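PDB 3GYC: putative glycoside hydrolase from Parabacteroides distasonis ATCC 8503, which is probably a glycoside hydrolase built on a cellulase-like TIM barrel, with no specific substrate assigned. Local coordinates for residues Leu73-Asn78 against Pro85-Val90; Met21-Trp26 against Gln80-Pro85; Lys69-Lys74 against Arg117-Glu122; Ser113-Leu118 against Asp165-Phe170. One frame throughout, in Å; residues are numbered along the deposited sequence.

Interaction 1 of 4, residues Leu73-Asn78 against Pro85-Val90. With EDO (1,2-ethanediol), chain E.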
# COMPACT_ATOMS: atom_id res chain seq x y z
N LEU A 73 9.76 -18.56 4.40
CA LEU A 73 9.24 -17.41 5.13
C LEU A 73 8.38 -17.83 6.30
O LEU A 73 7.65 -18.82 6.19
CB LEU A 73 8.42 -16.51 4.20
CG LEU A 73 9.08 -16.03 2.91
CD1 LEU A 73 8.14 -15.17 2.14
CD2 LEU A 73 10.44 -15.33 3.13
N LYS A 74 8.48 -17.11 7.42
CA LYS A 74 7.64 -17.35 8.60
C LYS A 74 6.40 -16.52 8.43
O LYS A 74 6.49 -15.42 7.92
CB LYS A 74 8.35 -16.95 9.88
CG LYS A 74 9.64 -17.70 10.07
CD LYS A 74 10.33 -17.43 11.42
CE LYS A 74 11.06 -16.12 11.46
NZ LYS A 74 11.96 -16.11 12.67
N GLU A 75 5.24 -17.00 8.86
CA GLU A 75 4.01 -16.22 8.65
C GLU A 75 3.93 -15.00 9.57
O GLU A 75 4.49 -14.97 10.67
CB GLU A 75 2.73 -17.12 8.79
CG GLU A 75 2.36 -17.58 10.21
CD GLU A 75 3.17 -18.77 10.76
OE1 GLU A 75 4.13 -19.26 10.09
OE2 GLU A 75 2.83 -19.24 11.87
N VAL A 76 3.27 -13.96 9.06
CA VAL A 76 3.00 -12.76 9.84
C VAL A 76 1.77 -13.00 10.72
O VAL A 76 1.70 -12.54 11.87
CB VAL A 76 2.71 -11.54 8.93
CG1 VAL A 76 2.80 -10.27 9.77
CG2 VAL A 76 3.68 -11.47 7.75
N TRP A 77 0.82 -13.76 10.20
CA TRP A 77 -0.47 -14.02 10.88
C TRP A 77 -1.13 -15.25 10.30
O TRP A 77 -0.75 -15.74 9.23
CB TRP A 77 -1.45 -12.85 10.63
CG TRP A 77 -1.40 -12.32 9.22
CD1 TRP A 77 -1.62 -13.00 8.06
CD2 TRP A 77 -1.10 -10.97 8.84
NE1 TRP A 77 -1.47 -12.16 6.99
CE2 TRP A 77 -1.12 -10.91 7.43
CE3 TRP A 77 -0.79 -9.82 9.56
CZ2 TRP A 77 -0.86 -9.73 6.72
CZ3 TRP A 77 -0.53 -8.65 8.86
CH2 TRP A 77 -0.57 -8.62 7.45
N ASN A 78 -2.11 -15.77 11.00
CA ASN A 78 -2.93 -16.81 10.43
C ASN A 78 -4.40 -16.35 10.39
O ASN A 78 -5.27 -17.07 9.94
CB ASN A 78 -2.72 -18.15 11.15
CG ASN A 78 -3.20 -18.16 12.58
OD1 ASN A 78 -3.98 -17.32 13.01
ND2 ASN A 78 -2.77 -19.15 13.31
N PRO A 85 -0.66 -18.00 5.62
CA PRO A 85 -1.12 -18.23 6.97
C PRO A 85 -0.24 -19.20 7.73
O PRO A 85 -0.57 -19.57 8.84
CB PRO A 85 -2.50 -18.88 6.76
CG PRO A 85 -2.29 -19.72 5.50
CD PRO A 85 -1.41 -18.81 4.64
N ASP A 86 0.86 -19.62 7.10
CA ASP A 86 1.78 -20.58 7.71
C ASP A 86 3.11 -20.46 6.92
O ASP A 86 3.23 -19.60 6.06
CB ASP A 86 1.18 -22.01 7.64
CG ASP A 86 1.71 -22.95 8.73
OD1 ASP A 86 2.82 -22.75 9.28
OD2 ASP A 86 1.01 -23.96 9.00
N MSE A 87 4.09 -21.29 7.23
CA MSE A 87 5.37 -21.21 6.53
C MSE A 87 5.16 -21.42 5.04
O MSE A 87 4.23 -22.14 4.59
CB MSE A 87 6.37 -22.21 7.09
CG MSE A 87 6.55 -22.06 8.59
SE MSE A 87 8.25 -22.72 9.20
CE MSE A 87 8.27 -24.47 8.29
N ASN A 88 5.98 -20.75 4.25
CA ASN A 88 5.85 -20.84 2.81
C ASN A 88 7.23 -20.60 2.19
O ASN A 88 8.15 -20.13 2.87
CB ASN A 88 4.83 -19.81 2.33
CG ASN A 88 4.30 -20.10 0.94
OD1 ASN A 88 4.63 -21.13 0.30
ND2 ASN A 88 3.37 -19.25 0.49
N GLU A 89 7.39 -21.01 0.94
CA GLU A 89 8.66 -20.88 0.23
C GLU A 89 8.45 -20.06 -0.98
O GLU A 89 7.52 -20.30 -1.72
CB GLU A 89 9.17 -22.22 -0.26
CG GLU A 89 9.67 -23.15 0.80
CD GLU A 89 10.31 -24.41 0.18
OE1 GLU A 89 10.82 -24.33 -0.99
OE2 GLU A 89 10.36 -25.47 0.88
N VAL A 90 9.32 -19.08 -1.20
CA VAL A 90 9.25 -18.27 -2.42
C VAL A 90 10.62 -18.10 -3.07
O VAL A 90 11.67 -18.18 -2.38
CB VAL A 90 8.69 -16.85 -2.15
CG1 VAL A 90 7.27 -16.95 -1.53
CG2 VAL A 90 9.66 -16.03 -1.28
C1 EDO E . 3.11 -20.49 -3.08
O1 EDO E . 4.52 -20.15 -3.02
C2 EDO E . 2.85 -21.93 -2.70
O2 EDO E . 2.89 -22.19 -1.27
O HOH W 1 5.05 -17.57 5.54
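Leu73 and Asn88 form a hydrogen-bonded pair in a small antiparallel beta ladder, strand 71-73 against strand 88-90, within the long connection that leads from strand 53-57 to helix 95-105 of the TIM barrel. The barrel loop thus carries a two-strand sheet of its own, whose backbones are hydrogen-bonded at this pair. Leu73 N meets Asn88 O at 2.7 Å in a nearly straight bond (172° at the hydrogen), whereas the return bond from Asn88 N to Leu73 O is longer, 3.2 Å. A water held by Asp86 O also gives Leu73 O a weak bond. On the sheet face that Leu73 shares with Asn88, its CD1 branch crosses Val90 at about a right angle, 3.8 Å from CG2. With CG anti to the backbone N (chi1 -162°), the Asn88 amide turns away from 73-78; ND2 is bonded to Ser84 OG and Glu28 O, and OD1 accepts from Glu89 N and from an ethanediol hydroxyl. An alanine here would remove that amide, and Glu28 O and Ser84 OG would probably lose one of the donors that link helix 25-28 to this loop. Farther along, Glu75 bends at chi2 over the backbone of Pro85 and Asp86, which brings its OE1 to 3.8 Å from Asp86 OD1, two like charges at a rather open site. Trp77 swings its indole off to bond Trp82 O through NE1, but its carbonyl stays: Pro85 CA points a C-H at Trp77 O, 3.4 Å away. At Asn78 it is CB that rests on Pro85 O, at 3.5 Å.

Interaction 2 of 4, residues Met21-Trp26 against Gln80-Pro85. With EDO (1,2-ethanediol), chain D.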
# COMPACT_ATOMS: atom_id res chain seq x y z
N MSE A 21 -3.45 -2.81 -4.07
CA MSE A 21 -2.37 -3.44 -3.30
C MSE A 21 -2.47 -4.96 -3.41
O MSE A 21 -3.48 -5.56 -2.97
CB MSE A 21 -2.49 -3.08 -1.83
CG MSE A 21 -1.43 -3.77 -0.99
SE MSE A 21 -1.90 -3.71 0.84
CE MSE A 21 -3.33 -5.05 0.82
N TRP A 22 -1.49 -5.57 -4.09
CA TRP A 22 -1.32 -7.03 -4.11
C TRP A 22 -0.18 -7.49 -3.20
O TRP A 22 0.15 -8.69 -3.15
CB TRP A 22 -1.21 -7.55 -5.54
CG TRP A 22 -2.56 -7.69 -6.24
CD1 TRP A 22 -3.76 -7.25 -5.80
CD2 TRP A 22 -2.80 -8.21 -7.58
NE1 TRP A 22 -4.77 -7.55 -6.73
CE2 TRP A 22 -4.20 -8.15 -7.81
CE3 TRP A 22 -2.01 -8.84 -8.53
CZ2 TRP A 22 -4.78 -8.60 -8.98
CZ3 TRP A 22 -2.58 -9.28 -9.67
CH2 TRP A 22 -3.96 -9.15 -9.90
N ASP A 23 0.39 -6.52 -2.47
CA ASP A 23 1.30 -6.74 -1.35
C ASP A 23 2.32 -7.88 -1.60
O ASP A 23 3.04 -7.84 -2.58
CB ASP A 23 0.46 -6.95 -0.06
CG ASP A 23 -0.64 -8.05 -0.23
OD1 ASP A 23 -1.73 -7.73 -0.77
OD2 ASP A 23 -0.39 -9.24 0.12
N PHE A 24 2.37 -8.86 -0.72
CA PHE A 24 3.22 -10.04 -0.89
C PHE A 24 2.37 -11.25 -1.34
O PHE A 24 2.90 -12.33 -1.61
CB PHE A 24 4.04 -10.30 0.40
CG PHE A 24 3.30 -10.03 1.68
CD1 PHE A 24 2.57 -11.04 2.31
CD2 PHE A 24 3.36 -8.78 2.28
CE1 PHE A 24 1.90 -10.77 3.54
CE2 PHE A 24 2.70 -8.53 3.49
CZ PHE A 24 1.97 -9.53 4.10
N SER A 25 1.05 -11.05 -1.51
CA SER A 25 0.19 -12.13 -1.97
C SER A 25 0.48 -12.57 -3.43
O SER A 25 0.34 -13.74 -3.75
CB SER A 25 -1.27 -11.75 -1.80
OG SER A 25 -1.63 -11.47 -0.45
N TRP A 26 0.92 -11.65 -4.29
CA TRP A 26 1.20 -11.96 -5.67
C TRP A 26 2.21 -13.10 -5.81
O TRP A 26 2.14 -13.89 -6.77
CB TRP A 26 1.70 -10.68 -6.43
CG TRP A 26 3.09 -10.28 -6.03
CD1 TRP A 26 3.44 -9.49 -4.98
CD2 TRP A 26 4.31 -10.69 -6.64
NE1 TRP A 26 4.81 -9.40 -4.89
CE2 TRP A 26 5.37 -10.09 -5.92
CE3 TRP A 26 4.62 -11.49 -7.72
CZ2 TRP A 26 6.69 -10.29 -6.25
CZ3 TRP A 26 5.91 -11.68 -8.05
CH2 TRP A 26 6.94 -11.09 -7.32
N GLN A 80 -5.47 -13.41 8.82
CA GLN A 80 -5.79 -12.63 7.59
C GLN A 80 -5.51 -13.39 6.32
O GLN A 80 -4.70 -14.34 6.33
CB GLN A 80 -5.01 -11.32 7.57
CG GLN A 80 -5.04 -10.54 8.82
CD GLN A 80 -6.45 -10.17 9.26
OE1 GLN A 80 -7.35 -10.05 8.44
NE2 GLN A 80 -6.65 -10.02 10.56
N ASP A 81 -6.09 -12.93 5.21
CA ASP A 81 -5.90 -13.60 3.90
C ASP A 81 -4.91 -12.91 2.91
O ASP A 81 -4.91 -13.20 1.71
CB ASP A 81 -7.29 -13.85 3.20
CG ASP A 81 -8.08 -15.02 3.87
OD1 ASP A 81 -7.47 -15.84 4.63
OD2 ASP A 81 -9.32 -15.10 3.62
N TRP A 82 -4.09 -12.00 3.42
CA TRP A 82 -3.00 -11.45 2.64
C TRP A 82 -1.84 -12.40 2.91
O TRP A 82 -1.57 -12.79 4.04
CB TRP A 82 -2.59 -10.07 3.06
CG TRP A 82 -3.64 -9.08 2.86
CD1 TRP A 82 -4.11 -8.60 1.68
CD2 TRP A 82 -4.40 -8.45 3.90
NE1 TRP A 82 -5.12 -7.69 1.91
CE2 TRP A 82 -5.31 -7.58 3.26
CE3 TRP A 82 -4.38 -8.50 5.30
CZ2 TRP A 82 -6.17 -6.76 3.98
CZ3 TRP A 82 -5.26 -7.69 6.01
CH2 TRP A 82 -6.14 -6.84 5.35
N GLY A 83 -1.14 -12.76 1.86
CA GLY A 83 0.01 -13.64 2.02
C GLY A 83 -0.27 -15.01 2.62
O GLY A 83 -1.34 -15.57 2.48
N SER A 84 0.71 -15.52 3.38
CA SER A 84 0.68 -16.89 3.87
C SER A 84 0.25 -17.05 5.33
O SER A 84 0.81 -16.39 6.20
CB SER A 84 2.13 -17.49 3.73
OG SER A 84 2.62 -17.39 2.41
N PRO A 85 -0.66 -18.00 5.62
CA PRO A 85 -1.12 -18.23 6.97
C PRO A 85 -0.24 -19.20 7.73
O PRO A 85 -0.57 -19.57 8.84
CB PRO A 85 -2.50 -18.88 6.76
CG PRO A 85 -2.29 -19.72 5.50
CD PRO A 85 -1.41 -18.81 4.64
C1 EDO D . -6.23 -19.95 3.39
O1 EDO D . -6.63 -19.38 2.12
C2 EDO D . -5.98 -18.85 4.38
O2 EDO D . -5.25 -17.73 3.83
O HOH W 2 -5.93 -7.44 -1.43
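A buried contact of mixed character, with a hydrogen bond at its centre, joins Ser25 to Gly83 where strand 17-23 gives way to helix 25-28, at the C-terminal end of a barrel strand. In TIM barrels generally, this rim surrounds the active site. The centre of the contact is the Ser25 hydroxyl, which accepts from Gly83 N at 2.7 Å (164° at the hydrogen) and donates a hydrogen bond to Asp23 OD2, 2.6 Å from Ser25 OG, on the syn lone pair. That carboxylate oxygen also takes Ser25 N as a capping bond, from well above the carboxylate plane. A leucine in place of Asp23 would probably leave Ser25 OG free to turn and the start of the helix without its cap, weakening the hold on Gly83. Gly83 has a positive phi (60°), and any CB on it would run into Phe24 CE1; as it is, Phe24 CD1 lies 3.7 Å from Gly83 CA. Trp82 fills the space alongside. The methyl CE of the selenomethionine Met21 reaches Trp82 NE1 at 3.4 Å, while Asp23 OD1 comes to 3.5 Å from Trp82 CD1, its carboxylate almost perpendicular to the indole. Trp82 NE1 finds its main acceptor in Asn347 O. Behind the contact, Trp22 packs on helices 39-48 and 95-105, Trp26 packs on helix 95-105, and backbone bonds join Trp22 and Asp23 to the neighbouring strand 53-57.

Interaction 3 of 4, residues Lys69-Lys74 against Arg117-Glu122. With EDO (1,2-ethanediol), chain F.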
# COMPACT_ATOMS: atom_id res chain seq x y z
N LYS A 69 17.49 -17.78 -4.81
CA LYS A 69 17.31 -18.69 -3.70
C LYS A 69 15.82 -18.99 -3.42
O LYS A 69 14.97 -18.14 -3.57
CB LYS A 69 17.97 -18.11 -2.44
CG LYS A 69 17.60 -18.82 -1.17
CD LYS A 69 18.38 -18.37 0.03
CE LYS A 69 17.82 -19.04 1.28
NZ LYS A 69 18.88 -19.23 2.27
N LYS A 70 15.50 -20.23 -3.05
CA LYS A 70 14.12 -20.51 -2.62
C LYS A 70 14.14 -20.23 -1.12
O LYS A 70 14.78 -20.96 -0.34
CB LYS A 70 13.70 -21.96 -2.92
CG LYS A 70 13.49 -22.34 -4.42
CD LYS A 70 13.01 -23.83 -4.54
N TRP A 71 13.47 -19.15 -0.70
CA TRP A 71 13.41 -18.72 0.70
C TRP A 71 12.23 -19.26 1.48
O TRP A 71 11.12 -19.23 0.98
CB TRP A 71 13.29 -17.22 0.77
CG TRP A 71 14.43 -16.46 0.14
CD1 TRP A 71 14.53 -16.06 -1.17
CD2 TRP A 71 15.62 -16.01 0.79
NE1 TRP A 71 15.70 -15.37 -1.36
CE2 TRP A 71 16.39 -15.31 -0.17
CE3 TRP A 71 16.11 -16.11 2.11
CZ2 TRP A 71 17.64 -14.72 0.13
CZ3 TRP A 71 17.33 -15.52 2.42
CH2 TRP A 71 18.08 -14.84 1.43
N LEU A 72 12.48 -19.70 2.72
CA LEU A 72 11.47 -20.16 3.64
C LEU A 72 11.03 -18.97 4.52
O LEU A 72 11.85 -18.39 5.24
CB LEU A 72 12.02 -21.29 4.50
CG LEU A 72 11.01 -22.00 5.42
CD1 LEU A 72 9.90 -22.71 4.65
CD2 LEU A 72 11.75 -22.99 6.32
N LEU A 73 9.76 -18.56 4.40
CA LEU A 73 9.24 -17.41 5.13
C LEU A 73 8.38 -17.83 6.30
O LEU A 73 7.65 -18.82 6.19
CB LEU A 73 8.42 -16.51 4.20
CG LEU A 73 9.08 -16.03 2.91
CD1 LEU A 73 8.14 -15.17 2.14
CD2 LEU A 73 10.44 -15.33 3.13
N LYS A 74 8.48 -17.11 7.42
CA LYS A 74 7.64 -17.35 8.60
C LYS A 74 6.40 -16.52 8.43
O LYS A 74 6.49 -15.42 7.92
CB LYS A 74 8.35 -16.95 9.88
CG LYS A 74 9.64 -17.70 10.07
CD LYS A 74 10.33 -17.43 11.42
CE LYS A 74 11.06 -16.12 11.46
NZ LYS A 74 11.96 -16.11 12.67
N ARG A 117 9.39 -9.20 4.66
CA ARG A 117 8.94 -10.49 5.13
C ARG A 117 10.10 -11.21 5.78
O ARG A 117 11.20 -11.19 5.26
CB ARG A 117 8.36 -11.31 3.98
CG ARG A 117 7.06 -10.72 3.43
CD ARG A 117 5.85 -11.06 4.33
NE ARG A 117 5.48 -12.47 4.15
CZ ARG A 117 5.67 -13.44 5.04
NH1 ARG A 117 6.21 -13.20 6.24
NH2 ARG A 117 5.32 -14.67 4.73
N LEU A 118 9.84 -11.77 6.94
CA LEU A 118 10.89 -12.50 7.68
C LEU A 118 11.09 -13.90 7.16
O LEU A 118 10.18 -14.75 7.24
CB LEU A 118 10.59 -12.58 9.16
CG LEU A 118 10.58 -11.29 9.97
CD1 LEU A 118 10.11 -11.60 11.39
CD2 LEU A 118 11.98 -10.61 9.96
N ASP A 119 12.28 -14.15 6.64
CA ASP A 119 12.68 -15.48 6.24
C ASP A 119 13.25 -16.10 7.53
O ASP A 119 13.50 -15.39 8.50
CB ASP A 119 13.74 -15.48 5.16
CG ASP A 119 15.07 -14.83 5.63
OD1 ASP A 119 15.06 -13.61 5.91
OD2 ASP A 119 16.09 -15.57 5.74
N VAL A 120 13.50 -17.40 7.52
CA VAL A 120 14.00 -18.05 8.73
C VAL A 120 15.36 -17.48 9.22
O VAL A 120 15.66 -17.54 10.40
CB VAL A 120 14.01 -19.58 8.56
CG1 VAL A 120 12.55 -20.06 8.40
CG2 VAL A 120 14.86 -19.99 7.35
N ASP A 121 16.15 -16.90 8.34
CA ASP A 121 17.41 -16.28 8.74
C ASP A 121 17.30 -14.77 8.97
O ASP A 121 18.29 -14.10 9.22
CB ASP A 121 18.46 -16.57 7.69
CG ASP A 121 18.67 -18.05 7.51
OD1 ASP A 121 18.83 -18.76 8.52
OD2 ASP A 121 18.71 -18.50 6.35
N GLU A 122 16.09 -14.25 8.88
CA GLU A 122 15.78 -12.86 9.14
C GLU A 122 16.82 -11.92 8.52
O GLU A 122 17.38 -11.07 9.21
CB GLU A 122 15.68 -12.65 10.66
CG GLU A 122 14.58 -13.50 11.28
CD GLU A 122 14.22 -13.12 12.70
OE1 GLU A 122 15.06 -12.50 13.41
OE2 GLU A 122 13.09 -13.47 13.12
C1 EDO F . 7.18 -8.78 8.22
O1 EDO F . 6.49 -8.77 6.95
C2 EDO F . 7.12 -10.16 8.93
O2 EDO F . 7.40 -11.27 8.04
O HOH W 1 5.05 -17.57 5.54
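The backbones of Leu73 and Asp119 make a single bridge, CA to CA 4.1 Å, set between two hydrogen bonds: Val120 N to Leu72 O, and Lys74 N to Leu118 O at 2.9 Å. From Asp119 the chain folds into a type I turn ending at Glu122, helped by an Asx turn in which Asp119 OD2 accepts from Asp121 N. The same oxygen lies at the edge of the Trp71 indole, 3.5 Å from CZ3, while Asp119 OD1 bonds Val123 N. Lys69 lays its CD over the centre of the Trp71 ring. Lys74 bends at chi3 (-78°), carrying NZ across to a salt bridge with Glu122 OE2 (2.9 Å) that enters from above the carboxylate plane. Arg117 NH1 points exactly in its guanidinium plane at Lys74 O, 2.8 Å away, and Leu73 CD1 covers one face of that group, whose NE forms a salt bridge with Glu28. Leu72 CD2 touches Val120 CG1 at 3.7 Å on the more open side. Strand 71-73 is thus held between strand 88-90 and the loop that follows strand 109-113, with Trp71, Leu73 and Asp119 all resting on Leu62 of helix 60-65.

Interaction 4 of 4, residues Ser113-Leu118 against Asp165-Phe170. With EDO (1,2-ethanediol), chain F.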
# COMPACT_ATOMS: atom_id res chain seq x y z
N SER A 113 7.01 -1.54 -3.01
CA SER A 113 7.13 -1.29 -1.59
C SER A 113 7.73 -2.55 -0.98
O SER A 113 8.10 -3.49 -1.70
CB SER A 113 5.72 -1.02 -1.01
OG SER A 113 5.79 -0.57 0.33
N SER A 114 7.79 -2.60 0.35
CA SER A 114 8.13 -3.85 1.05
C SER A 114 7.61 -3.86 2.46
O SER A 114 7.55 -2.82 3.12
CB SER A 114 9.64 -4.13 1.08
OG SER A 114 9.84 -5.51 1.43
N TRP A 115 7.22 -5.05 2.88
CA TRP A 115 6.84 -5.38 4.25
C TRP A 115 8.00 -6.15 4.93
O TRP A 115 7.86 -6.60 6.06
CB TRP A 115 5.55 -6.21 4.26
CG TRP A 115 4.33 -5.46 3.92
CD1 TRP A 115 3.31 -5.11 4.77
CD2 TRP A 115 3.92 -5.00 2.59
NE1 TRP A 115 2.30 -4.48 4.03
CE2 TRP A 115 2.67 -4.37 2.73
CE3 TRP A 115 4.51 -5.05 1.32
CZ2 TRP A 115 1.99 -3.78 1.64
CZ3 TRP A 115 3.85 -4.49 0.26
CH2 TRP A 115 2.60 -3.84 0.43
N TYR A 116 9.13 -6.30 4.22
CA TYR A 116 10.32 -6.97 4.73
C TYR A 116 9.99 -8.31 5.44
O TYR A 116 10.24 -8.49 6.65
CB TYR A 116 11.07 -5.99 5.63
CG TYR A 116 11.54 -4.82 4.83
CD1 TYR A 116 12.74 -4.89 4.11
CD2 TYR A 116 10.81 -3.64 4.78
CE1 TYR A 116 13.18 -3.83 3.33
CE2 TYR A 116 11.23 -2.57 4.00
CZ TYR A 116 12.42 -2.67 3.27
OH TYR A 116 12.87 -1.64 2.49
N ARG A 117 9.39 -9.20 4.66
CA ARG A 117 8.94 -10.49 5.13
C ARG A 117 10.10 -11.21 5.78
O ARG A 117 11.20 -11.19 5.26
CB ARG A 117 8.36 -11.31 3.98
CG ARG A 117 7.06 -10.72 3.43
CD ARG A 117 5.85 -11.06 4.33
NE ARG A 117 5.48 -12.47 4.15
CZ ARG A 117 5.67 -13.44 5.04
NH1 ARG A 117 6.21 -13.20 6.24
NH2 ARG A 117 5.32 -14.67 4.73
N LEU A 118 9.84 -11.77 6.94
CA LEU A 118 10.89 -12.50 7.68
C LEU A 118 11.09 -13.90 7.16
O LEU A 118 10.18 -14.75 7.24
CB LEU A 118 10.59 -12.58 9.16
CG LEU A 118 10.58 -11.29 9.97
CD1 LEU A 118 10.11 -11.60 11.39
CD2 LEU A 118 11.98 -10.61 9.96
N ASP A 165 7.47 -1.24 13.75
CA ASP A 165 8.42 -2.34 13.97
C ASP A 165 8.07 -3.69 13.32
O ASP A 165 8.94 -4.53 13.17
CB ASP A 165 8.78 -2.51 15.45
CG ASP A 165 7.58 -2.77 16.34
OD1 ASP A 165 6.48 -3.06 15.82
OD2 ASP A 165 7.75 -2.68 17.58
N SER A 166 6.81 -3.90 12.95
CA SER A 166 6.44 -5.12 12.23
C SER A 166 7.13 -5.17 10.88
O SER A 166 7.47 -6.25 10.40
CB SER A 166 4.94 -5.18 11.92
OG SER A 166 4.17 -5.19 13.10
N TRP A 167 7.32 -4.01 10.26
CA TRP A 167 7.89 -3.96 8.91
C TRP A 167 9.34 -3.49 8.91
O TRP A 167 10.13 -3.93 8.07
CB TRP A 167 7.03 -3.07 8.00
CG TRP A 167 5.57 -3.20 8.32
CD1 TRP A 167 4.77 -2.24 8.80
CD2 TRP A 167 4.78 -4.40 8.28
NE1 TRP A 167 3.51 -2.73 9.03
CE2 TRP A 167 3.50 -4.07 8.74
CE3 TRP A 167 5.04 -5.73 7.89
CZ2 TRP A 167 2.47 -5.00 8.82
CZ3 TRP A 167 4.00 -6.66 7.98
CH2 TRP A 167 2.74 -6.28 8.43
N ALA A 168 9.70 -2.62 9.86
CA ALA A 168 11.06 -2.05 9.93
C ALA A 168 11.71 -2.35 11.30
O ALA A 168 11.99 -1.42 12.09
CB ALA A 168 11.02 -0.55 9.67
N PRO A 169 11.94 -3.64 11.60
CA PRO A 169 12.62 -4.00 12.86
C PRO A 169 14.09 -3.59 12.87
O PRO A 169 14.70 -3.44 13.95
CB PRO A 169 12.48 -5.52 12.89
CG PRO A 169 12.29 -5.93 11.51
CD PRO A 169 11.55 -4.84 10.84
N PHE A 170 14.68 -3.46 11.68
CA PHE A 170 16.05 -3.00 11.52
C PHE A 170 16.19 -1.53 11.93
O PHE A 170 17.28 -1.07 12.16
CB PHE A 170 16.52 -3.18 10.06
CG PHE A 170 15.52 -2.71 9.01
CD1 PHE A 170 15.47 -1.39 8.61
CD2 PHE A 170 14.64 -3.61 8.45
CE1 PHE A 170 14.58 -0.97 7.67
CE2 PHE A 170 13.74 -3.21 7.50
CZ PHE A 170 13.71 -1.87 7.10
C1 EDO F . 7.18 -8.78 8.22
O1 EDO F . 6.49 -8.77 6.95
C2 EDO F . 7.12 -10.16 8.93
O2 EDO F . 7.40 -11.27 8.04
O HOH W 3 10.48 -7.32 8.86
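Trp115 and Trp167 meet as a T-shaped pair, joining the loops that follow strands 109-113 and 153-157 of the TIM barrel. The edge of Trp115 points into the face of Trp167, with planes at 85° and CD1 of Trp115 3.6 Å from CE3 of Trp167; Ser166 CB lies over the centre of the opposite face. A second edge-to-face pair reverses the roles of the segments: Phe170, at the start of helix 169-172, turns its edge to the face of Tyr116, centroids 5.0 Å apart, and Ser114 CB covers the other side of the tyrosine. With Phe170 CG between its backbone N and carbonyl carbon (chi1 46°), the phenylalanine side chain crosses that of Tyr116 at about a right angle, the ring planes 73° apart. Close to this pair Trp167 O comes to 3.3 Å from Tyr116 CB.

No direct hydrogen bond spans the segments, so the polar groups find partners around them. Tyr116 N is taken up in an ST turn by Ser114 OG at 3.0 Å, the tyrosine hydroxyl bonds Leu158 O and Trp137 NE1, and a water donates to Tyr116 O and, weakly, to Trp167 O. An ethanediol, probably from the crystallisation liquor, also sits here: its O1 donates a hydrogen bond to Trp115 O (2.7 Å) and lies in plane at the edge of the Trp167 ring, while its O2 accepts from Leu118 N at 2.7 Å and from Arg117 NH1.

The labour is thus divided: T-shaped ring pairs join the segments, while polar groups are satisfied at the border.

In the fold
Four contacts within one barrel rim show chemistry following depth. Interactions 2 and 4 are buried near the strand ends, the first built on a shared serine hydroxyl, the second on T-shaped aromatic pairs; they meet where Phe24 and Asp23 touch Trp115. Interactions 1 and 3 lie farther out, partly buried, and rely on backbone pairing with charged side chains around it. Both hold strand 71-73, one from strand 88-90 and the other from 117-122, and a single water bonded to Leu73 O takes part in both. Trp77 and Pro85 tie interaction 1 to interaction 2, whereas Arg117 runs through 3 and 4 and also makes a cation-pi contact with Phe24 of interaction 2.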